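Local coordinates for protein flap endonuclease 1 (Methanocaldococcus jannaschii, PDB 1A76) that cleaves 5'-flap structures in DNA as a structure-specific, magnesium-dependent endonuclease and 5'-3' exonuclease during replication and repair, at residues Gly28-Tyr33 and Val170-Asp175; Val185-Leu188 and Lys192-Pro195; Gly285-Leu290 and Phe296-Val301. All coordinates share one frame; numbering follows the deposited sequence.

Overall arrangement
Contact 1 lies near the centre of the chain, contact 2 further out on the same central sheet, and contact 3 at the periphery, about 26 Å between centres from contact 1 and about 27 Å from contact 2. Contacts 1 and 2 touch: Q172 O accepts a hydrogen bond from R186 NH1. In each, an asparagine side chain bonds to backbone of the other segment, near a water; in contact 2 a proline packs beside it. Contact 1 borders the metal site, while contact 2 shapes a turn between two strands and is partly surface. Contact 3 joins two helices by apolar side chains, two aromatic rings and one backbone hydrogen bond, ranging from buried to solvent-exposed residues.

Contact 1. Residues Gly28-Tyr33 and Val170-Asp175; sequences GMNALY and VSQDYD
N30, on the first turn of helix 28-38, reaches over to S171, Q172 and D173 in the loop after strand 168-170. Strands 23-27 and 168-170 are parallel neighbours in the central sheet of the PIN-like nuclease fold, and both segments leave them at the C-terminal edge, where the metal site lies. A hydrogen bond across the contact runs from the backbone N of Q172 to N30 OD1, 2.9 Å long. It is nearly straight at the hydrogen, yet the donor stands 46° out of the carbonyl plane, above it rather than on a lone pair. With N30 CG trans to the backbone N (chi1 -170°), the amide is carried out from the helix toward the loop. The loop braces itself as well: D173 N donates to S171 OG at 3.1 Å, an ST turn. S171 OG and Q172 CB pack against the amide, S171 OG 3.3 Å from N30 CG and Q172 CB 3.4 Å from N30 OD1. Replacing N30 by leucine is likely to leave the backbone N of Q172 without its acceptor and the loop carrying D173 less firmly tied to the helix. Around the metal site, N30 N is hydrogen-bonded to D27 OD1. D27 and D173 probably serve the first and second magnesium sites respectively, and the D173 side chain approaches a bound manganese ion to about 4 Å between nearest atoms. N30 ND2 is 3.3 Å from D173 OD2, but the angle is too poor for a hydrogen bond; the amide and carboxylate planes are turned 69° apart. A water links the two residues instead: it accepts a weak bond from N30 ND2 and donates to D173 OD1 at 2.8 Å.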
ATOM      1  N   GLY A  28       0.686  -3.824  -0.434  1.00 13.75           N
ATOM      2  CA  GLY A  28       0.086  -4.416  -1.615  1.00 11.91           C
ATOM      3  C   GLY A  28      -0.738  -3.546  -2.536  1.00  9.92           C
ATOM      4  O   GLY A  28      -0.472  -3.491  -3.729  1.00 10.80           O
ATOM      5  N   MET A  29      -1.749  -2.875  -2.002  1.00 11.86           N
ATOM      6  CA  MET A  29      -2.593  -2.037  -2.843  1.00  9.98           C
ATOM      7  C   MET A  29      -1.806  -0.878  -3.412  1.00  9.94           C
ATOM      8  O   MET A  29      -2.019  -0.491  -4.547  1.00 11.69           O
ATOM      9  CB  MET A  29      -3.801  -1.533  -2.062  1.00 13.77           C
ATOM     10  CG  MET A  29      -4.717  -2.665  -1.633  1.00 18.04           C
ATOM     11  SD  MET A  29      -5.498  -3.470  -3.044  1.00 23.88           S
ATOM     12  CE  MET A  29      -4.493  -4.905  -3.165  1.00 24.62           C
ATOM     13  N   ASN A  30      -0.890  -0.328  -2.627  1.00  9.81           N
ATOM     14  CA  ASN A  30      -0.099   0.777  -3.132  1.00  7.01           C
ATOM     15  C   ASN A  30       0.718   0.298  -4.318  1.00  7.74           C
ATOM     16  O   ASN A  30       0.848   1.001  -5.321  1.00  9.14           O
ATOM     17  CB  ASN A  30       0.850   1.328  -2.064  1.00  9.87           C
ATOM     18  CG  ASN A  30       1.502   2.620  -2.506  1.00 10.53           C
ATOM     19  OD1 ASN A  30       2.608   2.617  -3.025  1.00  8.05           O
ATOM     20  ND2 ASN A  30       0.792   3.732  -2.340  1.00 16.03           N
ATOM     21  N   ALA A  31       1.270  -0.905  -4.186  1.00  5.70           N
ATOM     22  CA  ALA A  31       2.089  -1.512  -5.223  1.00  4.34           C
ATOM     23  C   ALA A  31       1.282  -1.772  -6.493  1.00  6.06           C
ATOM     24  O   ALA A  31       1.725  -1.469  -7.598  1.00  6.47           O
ATOM     25  CB  ALA A  31       2.703  -2.820  -4.702  1.00  3.57           C
ATOM     26  N   LEU A  32       0.099  -2.345  -6.322  1.00  6.73           N
ATOM     27  CA  LEU A  32      -0.780  -2.650  -7.444  1.00 10.03           C
ATOM     28  C   LEU A  32      -1.180  -1.429  -8.254  1.00  9.17           C
ATOM     29  O   LEU A  32      -1.179  -1.473  -9.478  1.00  9.11           O
ATOM     30  CB  LEU A  32      -2.040  -3.357  -6.937  1.00 11.76           C
ATOM     31  CG  LEU A  32      -1.971  -4.893  -7.025  1.00 13.79           C
ATOM     32  CD1 LEU A  32      -0.529  -5.384  -7.126  1.00 12.52           C
ATOM     33  CD2 LEU A  32      -2.642  -5.483  -5.825  1.00 12.63           C
ATOM     34  N   TYR A  33      -1.560  -0.358  -7.558  1.00 11.16           N
ATOM     35  CA  TYR A  33      -1.949   0.879  -8.215  1.00 10.74           C
ATOM     36  C   TYR A  33      -0.729   1.412  -8.967  1.00  8.96           C
ATOM     37  O   TYR A  33      -0.841   1.874 -10.101  1.00  9.44           O
ATOM     38  CB  TYR A  33      -2.432   1.894  -7.179  1.00 13.91           C
ATOM     39  CG  TYR A  33      -3.832   1.635  -6.659  1.00 17.08           C
ATOM     40  CD1 TYR A  33      -4.940   1.696  -7.505  1.00 18.14           C
ATOM     41  CD2 TYR A  33      -4.054   1.374  -5.303  1.00 18.19           C
ATOM     42  CE1 TYR A  33      -6.242   1.506  -7.004  1.00 19.49           C
ATOM     43  CE2 TYR A  33      -5.337   1.183  -4.797  1.00 19.69           C
ATOM     44  CZ  TYR A  33      -6.427   1.252  -5.647  1.00 21.03           C
ATOM     45  OH  TYR A  33      -7.694   1.059  -5.124  1.00 25.56           O
ATOM     46  N   VAL A 170       7.510  -1.236   2.260  1.00 11.54           N
ATOM     47  CA  VAL A 170       7.757  -0.786   0.902  1.00  9.74           C
ATOM     48  C   VAL A 170       6.476  -0.120   0.395  1.00 10.47           C
ATOM     49  O   VAL A 170       5.394  -0.711   0.430  1.00  7.17           O
ATOM     50  CB  VAL A 170       8.147  -1.962  -0.004  1.00 11.68           C
ATOM     51  CG1 VAL A 170       8.127  -1.530  -1.470  1.00 10.33           C
ATOM     52  CG2 VAL A 170       9.524  -2.471   0.390  1.00 14.46           C
ATOM     53  N   SER A 171       6.598   1.129  -0.040  1.00 12.25           N
ATOM     54  CA  SER A 171       5.455   1.878  -0.535  1.00 13.48           C
ATOM     55  C   SER A 171       5.910   3.190  -1.180  1.00 14.68           C
ATOM     56  O   SER A 171       7.031   3.630  -0.961  1.00 14.23           O
ATOM     57  CB  SER A 171       4.496   2.187   0.619  1.00 14.09           C
ATOM     58  OG  SER A 171       3.416   2.992   0.167  1.00 15.56           O
ATOM     59  N   GLN A 172       5.042   3.803  -1.981  1.00 16.11           N
ATOM     60  CA  GLN A 172       5.372   5.074  -2.622  1.00 15.98           C
ATOM     61  C   GLN A 172       4.885   6.230  -1.748  1.00 17.14           C
ATOM     62  O   GLN A 172       5.267   7.391  -1.949  1.00 17.48           O
ATOM     63  CB  GLN A 172       4.716   5.161  -3.999  1.00 14.68           C
ATOM     64  CG  GLN A 172       5.336   4.230  -5.020  1.00 17.55           C
ATOM     65  CD  GLN A 172       6.808   4.499  -5.204  1.00 16.40           C
ATOM     66  OE1 GLN A 172       7.195   5.530  -5.750  1.00 20.34           O
ATOM     67  NE2 GLN A 172       7.638   3.586  -4.738  1.00 12.35           N
ATOM     68  N   ASP A 173       4.041   5.892  -0.778  1.00 16.50           N
ATOM     69  CA  ASP A 173       3.468   6.866   0.146  1.00 16.10           C
ATOM     70  C   ASP A 173       4.284   6.960   1.435  1.00 16.55           C
ATOM     71  O   ASP A 173       5.001   6.027   1.810  1.00 11.55           O
ATOM     72  CB  ASP A 173       2.029   6.475   0.496  1.00 16.84           C
ATOM     73  CG  ASP A 173       1.063   6.711  -0.647  1.00 19.03           C
ATOM     74  OD1 ASP A 173       1.470   7.283  -1.680  1.00 18.32           O
ATOM     75  OD2 ASP A 173      -0.112   6.324  -0.509  1.00 23.56           O
ATOM     76  N   TYR A 174       4.157   8.091   2.117  1.00 17.77           N
ATOM     77  CA  TYR A 174       4.877   8.323   3.364  1.00 17.94           C
ATOM     78  C   TYR A 174       4.012   7.972   4.583  1.00 16.22           C
ATOM     79  O   TYR A 174       4.506   7.876   5.700  1.00 17.89           O
ATOM     80  CB  TYR A 174       5.315   9.792   3.446  1.00 16.28           C
ATOM     81  CG  TYR A 174       6.383  10.186   2.450  1.00 16.05           C
ATOM     82  CD1 TYR A 174       7.728   9.917   2.697  1.00 12.92           C
ATOM     83  CD2 TYR A 174       6.051  10.834   1.257  1.00 13.47           C
ATOM     84  CE1 TYR A 174       8.716  10.283   1.774  1.00 10.13           C
ATOM     85  CE2 TYR A 174       7.039  11.200   0.334  1.00 11.99           C
ATOM     86  CZ  TYR A 174       8.357  10.923   0.600  1.00 10.34           C
ATOM     87  OH  TYR A 174       9.333  11.284  -0.305  1.00 11.81           O
ATOM     88  N   ASP A 175       2.724   7.765   4.344  1.00 15.98           N
ATOM     89  CA  ASP A 175       1.750   7.446   5.381  1.00 15.20           C
ATOM     90  C   ASP A 175       2.105   6.362   6.407  1.00 14.73           C
ATOM     91  O   ASP A 175       1.637   6.415   7.538  1.00 12.09           O
ATOM     92  CB  ASP A 175       0.418   7.100   4.718  1.00 19.45           C
ATOM     93  CG  ASP A 175      -0.079   8.205   3.806  1.00 22.27           C
ATOM     94  OD1 ASP A 175       0.589   8.467   2.784  1.00 26.39           O
ATOM     95  OD2 ASP A 175      -1.132   8.811   4.109  1.00 26.85           O
TER
HETATM   96  O   HOH W   1       1.410   6.304  -4.338  1.00 19.82           O

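Contact 2. Residues Val185-Leu188 and Lys192-Pro195; sequences VRNL and KEMP
N187 ND2 donates to the backbone O of M194 at 2.9 Å, the hydrogen bond that ties the two limbs of this beta-hairpin connection together. The acceptor lies close to the plane of the N187 amide, 12° out of it, and the angle at the hydrogen is 158°. The asparagine stem packs too: its CB rests 3.5 Å from E193 O, and ND2 is 3.7 Å from E193 CB. On the strand side of N187, R186 O receives a CA-H...O contact from P195 CA at 3.3 Å. Beyond it, L188 CD2 meets P195 CG at 4.1 Å, the two side chains crossing at about a right angle. A water spans the mouth of the turn, donating to N187 O at 2.8 Å and to E193 O as well. N187 takes the left-handed helical conformation, which turns the chain out of strand 183-186, and its CG, anti to the carbonyl carbon, points the amide at M194 O. R186, just before it, is fixed by a salt bridge from NE to E196 OE2 and a hydrogen bond from NH1 to Q172 O. Further out, the L188 side chain packs on V170 and F16, and P195 on I14. The connection thus joins the antiparallel strands 183-186 and 196-199, with strand 168-170 alongside the first and strand 12-13 alongside the second.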
ATOM      1  N   VAL A 185      10.604   2.491   2.598  1.00 10.34           N
ATOM      2  CA  VAL A 185      11.507   2.552   1.454  1.00  8.18           C
ATOM      3  C   VAL A 185      10.650   2.732   0.211  1.00  9.77           C
ATOM      4  O   VAL A 185       9.775   1.913  -0.066  1.00  9.12           O
ATOM      5  CB  VAL A 185      12.347   1.283   1.299  1.00 11.18           C
ATOM      6  CG1 VAL A 185      13.279   1.445   0.095  1.00 13.25           C
ATOM      7  CG2 VAL A 185      13.144   1.010   2.566  1.00 11.47           C
ATOM      8  N   ARG A 186      10.895   3.821  -0.509  1.00  9.83           N
ATOM      9  CA  ARG A 186      10.160   4.147  -1.723  1.00 13.33           C
ATOM     10  C   ARG A 186      10.995   3.858  -2.965  1.00 12.47           C
ATOM     11  O   ARG A 186      12.205   3.623  -2.869  1.00 14.31           O
ATOM     12  CB  ARG A 186       9.761   5.617  -1.709  1.00 12.17           C
ATOM     13  CG  ARG A 186       9.056   6.060  -0.422  1.00 11.78           C
ATOM     14  CD  ARG A 186       8.275   7.332  -0.692  1.00 16.49           C
ATOM     15  NE  ARG A 186       9.105   8.221  -1.484  1.00 19.00           N
ATOM     16  CZ  ARG A 186       8.795   8.718  -2.674  1.00 18.18           C
ATOM     17  NH1 ARG A 186       7.646   8.432  -3.256  1.00 17.59           N
ATOM     18  NH2 ARG A 186       9.676   9.486  -3.294  1.00 20.72           N
ATOM     19  N   ASN A 187      10.321   3.859  -4.117  1.00 11.68           N
ATOM     20  CA  ASN A 187      10.929   3.603  -5.425  1.00 14.67           C
ATOM     21  C   ASN A 187      11.522   2.232  -5.682  1.00 13.96           C
ATOM     22  O   ASN A 187      12.587   2.117  -6.298  1.00 16.21           O
ATOM     23  CB  ASN A 187      11.975   4.663  -5.742  1.00 14.55           C
ATOM     24  CG  ASN A 187      11.396   6.046  -5.702  1.00 17.30           C
ATOM     25  OD1 ASN A 187      10.238   6.239  -6.054  1.00 14.87           O
ATOM     26  ND2 ASN A 187      12.182   7.011  -5.257  1.00 14.88           N
ATOM     27  N   LEU A 188      10.839   1.196  -5.206  1.00 16.24           N
ATOM     28  CA  LEU A 188      11.265  -0.172  -5.470  1.00 18.19           C
ATOM     29  C   LEU A 188      10.226  -0.722  -6.452  1.00 18.82           C
ATOM     30  O   LEU A 188      10.575  -1.440  -7.388  1.00 21.45           O
ATOM     31  CB  LEU A 188      11.296  -1.023  -4.187  1.00 14.31           C
ATOM     32  CG  LEU A 188      12.479  -0.828  -3.232  1.00 11.07           C
ATOM     33  CD1 LEU A 188      12.377  -1.813  -2.064  1.00  9.95           C
ATOM     34  CD2 LEU A 188      13.809  -1.038  -3.976  1.00 13.08           C
ATOM     35  N   LYS A 192      11.949   4.709 -11.461  1.00 21.18           N
ATOM     36  CA  LYS A 192      12.305   5.918 -12.199  1.00 23.17           C
ATOM     37  C   LYS A 192      13.401   6.653 -11.436  1.00 22.99           C
ATOM     38  O   LYS A 192      14.359   7.160 -12.024  1.00 23.94           O
ATOM     39  CB  LYS A 192      11.089   6.831 -12.348  1.00 26.02           C
ATOM     40  CG  LYS A 192      11.416   8.212 -12.888  1.00 30.64           C
ATOM     41  CD  LYS A 192      11.353   8.234 -14.408  1.00 33.49           C
ATOM     42  CE  LYS A 192      10.803   9.554 -14.918  1.00 35.99           C
ATOM     43  NZ  LYS A 192       9.736   9.338 -15.927  1.00 33.38           N
ATOM     44  N   GLU A 193      13.243   6.710 -10.121  1.00 21.07           N
ATOM     45  CA  GLU A 193      14.218   7.357  -9.266  1.00 20.71           C
ATOM     46  C   GLU A 193      14.823   6.288  -8.373  1.00 16.72           C
ATOM     47  O   GLU A 193      14.324   5.167  -8.316  1.00 15.83           O
ATOM     48  CB  GLU A 193      13.556   8.434  -8.416  1.00 26.28           C
ATOM     49  CG  GLU A 193      13.501   9.782  -9.088  1.00 32.95           C
ATOM     50  CD  GLU A 193      12.578  10.732  -8.367  1.00 38.36           C
ATOM     51  OE1 GLU A 193      11.455  10.311  -8.018  1.00 42.48           O
ATOM     52  OE2 GLU A 193      12.976  11.897  -8.147  1.00 43.08           O
ATOM     53  N   MET A 194      15.898   6.648  -7.684  1.00 13.32           N
ATOM     54  CA  MET A 194      16.598   5.733  -6.803  1.00  9.48           C
ATOM     55  C   MET A 194      15.799   5.351  -5.563  1.00  9.70           C
ATOM     56  O   MET A 194      14.936   6.099  -5.110  1.00 11.12           O
ATOM     57  CB  MET A 194      17.912   6.367  -6.349  1.00  7.44           C
ATOM     58  CG  MET A 194      18.950   6.416  -7.421  1.00 10.57           C
ATOM     59  SD  MET A 194      19.770   4.842  -7.540  1.00 12.24           S
ATOM     60  CE  MET A 194      20.879   4.938  -6.178  1.00 12.40           C
ATOM     61  N   PRO A 195      16.068   4.162  -5.009  1.00  9.70           N
ATOM     62  CA  PRO A 195      15.332   3.762  -3.808  1.00  9.88           C
ATOM     63  C   PRO A 195      15.548   4.864  -2.789  1.00  9.53           C
ATOM     64  O   PRO A 195      16.621   5.469  -2.751  1.00  6.80           O
ATOM     65  CB  PRO A 195      16.004   2.462  -3.383  1.00  9.15           C
ATOM     66  CG  PRO A 195      16.627   1.939  -4.619  1.00 12.43           C
ATOM     67  CD  PRO A 195      17.020   3.132  -5.448  1.00  9.36           C
TER
HETATM   68  O   HOH W   2      14.868   2.557  -7.859  1.00 15.21           O

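Contact 3. Residues Gly285-Leu290 and Phe296-Val301; sequences GIIKFL and FNYDRV
The F296 ring carries L290 CG over one face, a CH-pi contact 3.6 Å from CG to the ring centroid and 19° off the ring normal, displaced toward the rim. L290 CG comes closest to CD2 of that ring. The Y298 ring is met differently: the end of I287 comes in obliquely, its CD1 3.5 Å from Y298 CE1, while D299 OD1 of the same helix as Y298 lies in the ring plane at its edge. With Y298 CG trans to the backbone N (chi1 176°), the ring leans back toward the preceding helix and reaches I287. The backbone adds a polar tie, F296 N donating to L290 O at 2.8 Å with an angle of 163° at the hydrogen; the donor stands above the carbonyl plane, not on a lone pair. These contacts close a helical hairpin, in which helix 283-292 hands over through a short linker to helix 298-315. N297 caps the second helix at its N-cap position: its OD1 accepts from R300 N at 2.9 Å. Deeper in the hairpin, the interface is aliphatic. V301 CG1, trans to its backbone N, touches I286 CG2 at 4.0 Å and L290 CD2 at 4.1 Å, so one methyl bridges two successive turns of the first helix. L290 thus has two partners, CG meeting F296 and CD2 meeting V301. Helix 56-70 backs this face, F62 touching I286 and L290 and Y63 touching V301, while helix 129-142 brings L138 against L290. F289, on helix 283-292, meets Y58 of helix 56-70 in a T-shaped (edge-to-face) stack.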
ATOM      1  N   GLY A 285       1.655 -24.073 -12.784  1.00 11.13           N
ATOM      2  CA  GLY A 285       0.523 -23.201 -12.535  1.00 14.93           C
ATOM      3  C   GLY A 285       0.814 -21.770 -12.934  1.00 16.61           C
ATOM      4  O   GLY A 285      -0.073 -21.070 -13.419  1.00 15.63           O
ATOM      5  N   ILE A 286       2.049 -21.325 -12.719  1.00 14.43           N
ATOM      6  CA  ILE A 286       2.426 -19.966 -13.085  1.00 13.79           C
ATOM      7  C   ILE A 286       2.384 -19.807 -14.601  1.00 12.06           C
ATOM      8  O   ILE A 286       1.867 -18.806 -15.118  1.00  9.77           O
ATOM      9  CB  ILE A 286       3.847 -19.609 -12.544  1.00 12.86           C
ATOM     10  CG1 ILE A 286       3.781 -19.456 -11.014  1.00 11.87           C
ATOM     11  CG2 ILE A 286       4.341 -18.335 -13.190  1.00 13.59           C
ATOM     12  CD1 ILE A 286       5.117 -19.471 -10.315  1.00 12.69           C
ATOM     13  N   ILE A 287       2.909 -20.799 -15.315  1.00  8.87           N
ATOM     14  CA  ILE A 287       2.904 -20.769 -16.781  1.00 11.98           C
ATOM     15  C   ILE A 287       1.471 -20.704 -17.321  1.00  9.56           C
ATOM     16  O   ILE A 287       1.158 -19.912 -18.217  1.00 12.49           O
ATOM     17  CB  ILE A 287       3.593 -22.030 -17.367  1.00 12.25           C
ATOM     18  CG1 ILE A 287       5.082 -21.997 -17.020  1.00 16.50           C
ATOM     19  CG2 ILE A 287       3.362 -22.111 -18.878  1.00  8.94           C
ATOM     20  CD1 ILE A 287       5.987 -22.725 -18.002  1.00 20.64           C
ATOM     21  N   LYS A 288       0.603 -21.535 -16.768  1.00 11.31           N
ATOM     22  CA  LYS A 288      -0.776 -21.569 -17.197  1.00 12.26           C
ATOM     23  C   LYS A 288      -1.471 -20.251 -16.927  1.00 15.80           C
ATOM     24  O   LYS A 288      -2.175 -19.723 -17.782  1.00 13.83           O
ATOM     25  CB  LYS A 288      -1.524 -22.692 -16.485  1.00 12.73           C
ATOM     26  CG  LYS A 288      -2.977 -22.809 -16.889  1.00 16.98           C
ATOM     27  CD  LYS A 288      -3.787 -23.613 -15.880  1.00 20.26           C
ATOM     28  CE  LYS A 288      -5.256 -23.664 -16.290  1.00 20.72           C
ATOM     29  NZ  LYS A 288      -5.990 -24.746 -15.572  1.00 21.52           N
ATOM     30  N   PHE A 289      -1.279 -19.716 -15.731  1.00 15.28           N
ATOM     31  CA  PHE A 289      -1.928 -18.461 -15.385  1.00 15.70           C
ATOM     32  C   PHE A 289      -1.383 -17.300 -16.215  1.00 15.66           C
ATOM     33  O   PHE A 289      -2.146 -16.576 -16.877  1.00 15.71           O
ATOM     34  CB  PHE A 289      -1.755 -18.170 -13.882  1.00 11.43           C
ATOM     35  CG  PHE A 289      -2.389 -16.883 -13.452  1.00 15.33           C
ATOM     36  CD1 PHE A 289      -3.775 -16.771 -13.373  1.00 13.63           C
ATOM     37  CD2 PHE A 289      -1.607 -15.768 -13.172  1.00 16.32           C
ATOM     38  CE1 PHE A 289      -4.376 -15.561 -13.022  1.00 14.91           C
ATOM     39  CE2 PHE A 289      -2.194 -14.550 -12.819  1.00 15.77           C
ATOM     40  CZ  PHE A 289      -3.587 -14.449 -12.746  1.00 13.92           C
ATOM     41  N   LEU A 290      -0.061 -17.141 -16.192  1.00 14.70           N
ATOM     42  CA  LEU A 290       0.610 -16.059 -16.905  1.00 16.18           C
ATOM     43  C   LEU A 290       0.670 -16.181 -18.437  1.00 15.87           C
ATOM     44  O   LEU A 290       0.240 -15.273 -19.165  1.00 13.52           O
ATOM     45  CB  LEU A 290       2.036 -15.893 -16.346  1.00 13.65           C
ATOM     46  CG  LEU A 290       2.378 -14.637 -15.527  1.00 15.69           C
ATOM     47  CD1 LEU A 290       1.194 -14.205 -14.645  1.00  9.79           C
ATOM     48  CD2 LEU A 290       3.628 -14.914 -14.690  1.00 10.36           C
ATOM     49  N   PHE A 296       1.451 -13.929 -21.348  1.00 17.25           N
ATOM     50  CA  PHE A 296       2.802 -13.478 -21.062  1.00 16.69           C
ATOM     51  C   PHE A 296       3.700 -14.256 -22.030  1.00 18.87           C
ATOM     52  O   PHE A 296       3.295 -15.293 -22.563  1.00 19.02           O
ATOM     53  CB  PHE A 296       3.193 -13.800 -19.617  1.00 13.30           C
ATOM     54  CG  PHE A 296       2.814 -12.722 -18.625  1.00 14.13           C
ATOM     55  CD1 PHE A 296       1.552 -12.148 -18.647  1.00 15.19           C
ATOM     56  CD2 PHE A 296       3.719 -12.299 -17.654  1.00 14.62           C
ATOM     57  CE1 PHE A 296       1.194 -11.171 -17.720  1.00 16.12           C
ATOM     58  CE2 PHE A 296       3.371 -11.326 -16.726  1.00 11.70           C
ATOM     59  CZ  PHE A 296       2.109 -10.761 -16.757  1.00 14.06           C
ATOM     60  N   ASN A 297       4.902 -13.749 -22.270  1.00 19.07           N
ATOM     61  CA  ASN A 297       5.840 -14.425 -23.164  1.00 19.82           C
ATOM     62  C   ASN A 297       6.334 -15.695 -22.474  1.00 18.45           C
ATOM     63  O   ASN A 297       6.870 -15.642 -21.362  1.00 16.93           O
ATOM     64  CB  ASN A 297       7.023 -13.515 -23.483  1.00 23.98           C
ATOM     65  CG  ASN A 297       8.079 -14.215 -24.304  1.00 23.20           C
ATOM     66  OD1 ASN A 297       9.113 -14.618 -23.782  1.00 25.44           O
ATOM     67  ND2 ASN A 297       7.817 -14.373 -25.600  1.00 23.40           N
ATOM     68  N   TYR A 298       6.158 -16.835 -23.135  1.00 20.24           N
ATOM     69  CA  TYR A 298       6.557 -18.105 -22.551  1.00 18.16           C
ATOM     70  C   TYR A 298       8.006 -18.158 -22.128  1.00 18.87           C
ATOM     71  O   TYR A 298       8.312 -18.472 -20.978  1.00 16.25           O
ATOM     72  CB  TYR A 298       6.287 -19.265 -23.511  1.00 19.51           C
ATOM     73  CG  TYR A 298       6.795 -20.573 -22.953  1.00 17.49           C
ATOM     74  CD1 TYR A 298       6.045 -21.292 -22.026  1.00 19.04           C
ATOM     75  CD2 TYR A 298       8.065 -21.042 -23.282  1.00 20.74           C
ATOM     76  CE1 TYR A 298       6.550 -22.444 -21.426  1.00 21.74           C
ATOM     77  CE2 TYR A 298       8.583 -22.184 -22.694  1.00 21.38           C
ATOM     78  CZ  TYR A 298       7.826 -22.879 -21.766  1.00 22.53           C
ATOM     79  OH  TYR A 298       8.347 -23.995 -21.174  1.00 22.54           O
ATOM     80  N   ASP A 299       8.900 -17.868 -23.066  1.00 23.21           N
ATOM     81  CA  ASP A 299      10.331 -17.896 -22.802  1.00 26.46           C
ATOM     82  C   ASP A 299      10.697 -17.113 -21.540  1.00 27.06           C
ATOM     83  O   ASP A 299      11.371 -17.632 -20.648  1.00 26.71           O
ATOM     84  CB  ASP A 299      11.095 -17.320 -24.002  1.00 29.52           C
ATOM     85  CG  ASP A 299      11.256 -18.322 -25.144  1.00 32.20           C
ATOM     86  OD1 ASP A 299      10.877 -19.503 -24.980  1.00 32.76           O
ATOM     87  OD2 ASP A 299      11.766 -17.914 -26.214  1.00 36.90           O
ATOM     88  N   ARG A 300      10.258 -15.858 -21.477  1.00 26.53           N
ATOM     89  CA  ARG A 300      10.556 -15.004 -20.333  1.00 25.37           C
ATOM     90  C   ARG A 300      10.014 -15.580 -19.038  1.00 21.80           C
ATOM     91  O   ARG A 300      10.709 -15.608 -18.028  1.00 21.96           O
ATOM     92  CB  ARG A 300       9.981 -13.600 -20.547  1.00 29.14           C
ATOM     93  CG  ARG A 300      10.507 -12.570 -19.567  1.00 36.05           C
ATOM     94  CD  ARG A 300       9.977 -11.181 -19.885  1.00 37.75           C
ATOM     95  NE  ARG A 300      10.729 -10.535 -20.956  1.00 41.57           N
ATOM     96  CZ  ARG A 300      10.284 -10.377 -22.200  1.00 43.29           C
ATOM     97  NH1 ARG A 300       9.080 -10.818 -22.539  1.00 44.50           N
ATOM     98  NH2 ARG A 300      11.041  -9.775 -23.104  1.00 45.78           N
ATOM     99  N   VAL A 301       8.772 -16.041 -19.058  1.00 16.41           N
ATOM    100  CA  VAL A 301       8.194 -16.604 -17.848  1.00 16.04           C
ATOM    101  C   VAL A 301       8.953 -17.868 -17.436  1.00 17.86           C
ATOM    102  O   VAL A 301       9.342 -18.008 -16.277  1.00 15.82           O
ATOM    103  CB  VAL A 301       6.675 -16.898 -18.029  1.00 13.70           C
ATOM    104  CG1 VAL A 301       6.082 -17.466 -16.723  1.00 11.03           C
ATOM    105  CG2 VAL A 301       5.940 -15.593 -18.406  1.00 12.13           C
TER